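Local coordinates for protein C-C motif chemokine 1 (Homo sapiens, PDB 4OIK) that acts as a secreted cytokine that binds the receptor CCR8 and attracts monocytes but not neutrophils, at residues 26-31 / 38-43. Numbering follows the deposited sequence.
Sequences LCYRNT and EGLIFK. With NAG (2-acetamido-2-deoxy-beta-D-glucopyranose), chain E.
Asn-30, whose ND2 is joined to C1 of an N-acetylglucosamine, also touches the neighbouring strand: its OD1 lies 3.5 Å from CD1 of Leu-40, so the root of the glycan rests beside an apolar methyl while the sugar leads outward. The backbones of 26-30 and 39-43 run antiparallel at 152°. Around the hydrogen-bonded pair Arg-29 and Ile-41, the N of Arg-29 donates to the O of Ile-41 at 2.6 Å, and the N of Ile-41 returns a bond to the O of Arg-29 at 2.8 Å. Toward the other end, Lys-43 N donates to Cys-27 O, and Leu-26 N reaches Lys-43 O.

Tyr-28 and Phe-42 form a non-hydrogen-bonded pair and share one face with Leu-40. Tyr-28 CB packs 3.7 Å from CD1 of the Phe-42 ring, and CD1 of its own ring meets the Leu-40 methyl CD1. Helix 57-63 covers Leu-40 and Phe-42 through Val-59, Trp-58 and His-62. Arg-29, Ile-41 and Lys-43 occupy the other face, where CG1 of Ile-41 meets Thr-31 CG2 at 3.8 Å and Phe-8 of the second subunit packs on Ile-41. Cys-27 SG, placed between its backbone N and carbonyl carbon (chi1 49°), meets CD of Lys-43 at 3.8 Å; the lysine chain is extended as far as CE and bent only at its last torsion. The disulfide from Cys-27 to Cys-69 ties the C-terminal tail to this edge strand. This is the first hairpin of the three-stranded antiparallel sheet, crossed by a C-terminal helix, that defines the chemokine fold.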
# COMPACT_ATOMS: atom_id res chain seq x y z
N LEU A 26 7.48 -2.92 15.04
CA LEU A 26 6.44 -2.33 15.87
C LEU A 26 5.17 -3.17 15.90
O LEU A 26 4.59 -3.39 16.96
CB LEU A 26 6.14 -0.91 15.38
CG LEU A 26 7.15 0.14 15.79
CD1 LEU A 26 7.58 0.97 14.61
CD2 LEU A 26 6.55 1.04 16.81
N CYS A 27 4.73 -3.63 14.72
CA CYS A 27 3.51 -4.42 14.54
C CYS A 27 3.52 -5.03 13.15
O CYS A 27 4.46 -4.81 12.37
CB CYS A 27 2.27 -3.54 14.76
SG CYS A 27 2.29 -1.97 13.85
N TYR A 28 2.46 -5.77 12.82
CA TYR A 28 2.32 -6.32 11.48
C TYR A 28 0.99 -5.91 10.82
O TYR A 28 0.02 -5.65 11.52
CB TYR A 28 2.49 -7.86 11.49
CG TYR A 28 1.36 -8.59 12.19
CD1 TYR A 28 0.18 -8.90 11.52
CD2 TYR A 28 1.48 -8.98 13.52
CE1 TYR A 28 -0.87 -9.53 12.17
CE2 TYR A 28 0.45 -9.65 14.17
CZ TYR A 28 -0.73 -9.93 13.49
OH TYR A 28 -1.76 -10.58 14.12
N ARG A 29 0.96 -5.91 9.48
CA ARG A 29 -0.24 -5.70 8.67
C ARG A 29 -0.43 -6.96 7.84
O ARG A 29 0.57 -7.55 7.40
CB ARG A 29 -0.13 -4.48 7.73
CG ARG A 29 -0.68 -3.21 8.32
CD ARG A 29 -1.20 -2.26 7.27
NE ARG A 29 -2.32 -1.45 7.77
CZ ARG A 29 -3.60 -1.82 7.74
NH1 ARG A 29 -3.94 -3.01 7.24
NH2 ARG A 29 -4.55 -1.01 8.20
N ASN A 30 -1.69 -7.40 7.67
CA ASN A 30 -1.98 -8.56 6.80
C ASN A 30 -2.09 -7.99 5.40
O ASN A 30 -2.47 -6.83 5.26
CB ASN A 30 -3.31 -9.24 7.20
CG ASN A 30 -3.19 -10.69 7.62
OD1 ASN A 30 -2.19 -11.14 8.19
ND2 ASN A 30 -4.25 -11.46 7.37
N THR A 31 -1.70 -8.73 4.36
CA THR A 31 -1.81 -8.21 2.98
C THR A 31 -3.28 -8.28 2.54
O THR A 31 -4.08 -9.00 3.16
CB THR A 31 -0.91 -8.98 2.01
OG1 THR A 31 -1.38 -10.31 1.94
CG2 THR A 31 0.55 -8.98 2.43
N GLU A 38 0.02 -15.62 1.34
CA GLU A 38 0.65 -15.97 2.62
C GLU A 38 1.76 -15.02 3.08
O GLU A 38 2.53 -15.31 3.99
CB GLU A 38 1.00 -17.47 2.73
CG GLU A 38 1.18 -17.99 4.16
CD GLU A 38 0.02 -18.06 5.14
OE1 GLU A 38 -1.11 -17.62 4.81
OE2 GLU A 38 0.25 -18.57 6.26
N GLY A 39 1.76 -13.83 2.50
CA GLY A 39 2.69 -12.80 2.89
C GLY A 39 2.14 -12.09 4.11
O GLY A 39 0.94 -12.16 4.41
N LEU A 40 3.04 -11.44 4.84
CA LEU A 40 2.78 -10.64 6.01
C LEU A 40 3.58 -9.36 5.82
O LEU A 40 4.59 -9.37 5.11
CB LEU A 40 3.32 -11.39 7.22
CG LEU A 40 2.63 -11.13 8.53
CD1 LEU A 40 1.23 -11.73 8.55
CD2 LEU A 40 3.42 -11.74 9.64
N ILE A 41 3.12 -8.25 6.42
CA ILE A 41 3.88 -7.00 6.34
C ILE A 41 4.27 -6.61 7.77
O ILE A 41 3.39 -6.42 8.60
CB ILE A 41 3.11 -5.83 5.65
CG1 ILE A 41 2.50 -6.25 4.31
CG2 ILE A 41 4.03 -4.59 5.48
CD1 ILE A 41 1.47 -5.26 3.77
N PHE A 42 5.58 -6.49 8.06
CA PHE A 42 6.04 -6.05 9.36
C PHE A 42 6.34 -4.59 9.21
O PHE A 42 7.03 -4.19 8.26
CB PHE A 42 7.29 -6.79 9.81
CG PHE A 42 7.07 -8.22 10.23
CD1 PHE A 42 6.10 -8.55 11.16
CD2 PHE A 42 7.88 -9.24 9.74
CE1 PHE A 42 5.91 -9.86 11.57
CE2 PHE A 42 7.72 -10.55 10.17
CZ PHE A 42 6.73 -10.86 11.08
N LYS A 43 5.79 -3.78 10.13
CA LYS A 43 6.01 -2.34 10.20
C LYS A 43 7.30 -2.15 10.97
O LYS A 43 7.39 -2.59 12.11
CB LYS A 43 4.85 -1.64 10.95
CG LYS A 43 5.04 -0.15 11.18
CD LYS A 43 3.70 0.57 11.38
CE LYS A 43 3.85 2.07 11.59
NZ LYS A 43 4.11 2.79 10.31
C1 NAG E . -4.81 -12.50 8.22
C2 NAG E . -6.36 -12.28 8.02
C3 NAG E . -7.16 -13.54 8.51
C4 NAG E . -6.53 -14.92 8.14
C5 NAG E . -4.99 -14.91 8.39
C6 NAG E . -4.30 -16.20 7.85
C7 NAG E . -6.93 -9.81 8.32
C8 NAG E . -7.39 -8.86 9.39
N2 NAG E . -6.80 -11.09 8.80
O3 NAG E . -8.53 -13.48 8.05
O4 NAG E . -7.17 -15.99 8.87
O5 NAG E . -4.38 -13.77 7.73
O6 NAG E . -2.93 -16.36 8.25
O7 NAG E . -6.70 -9.46 7.16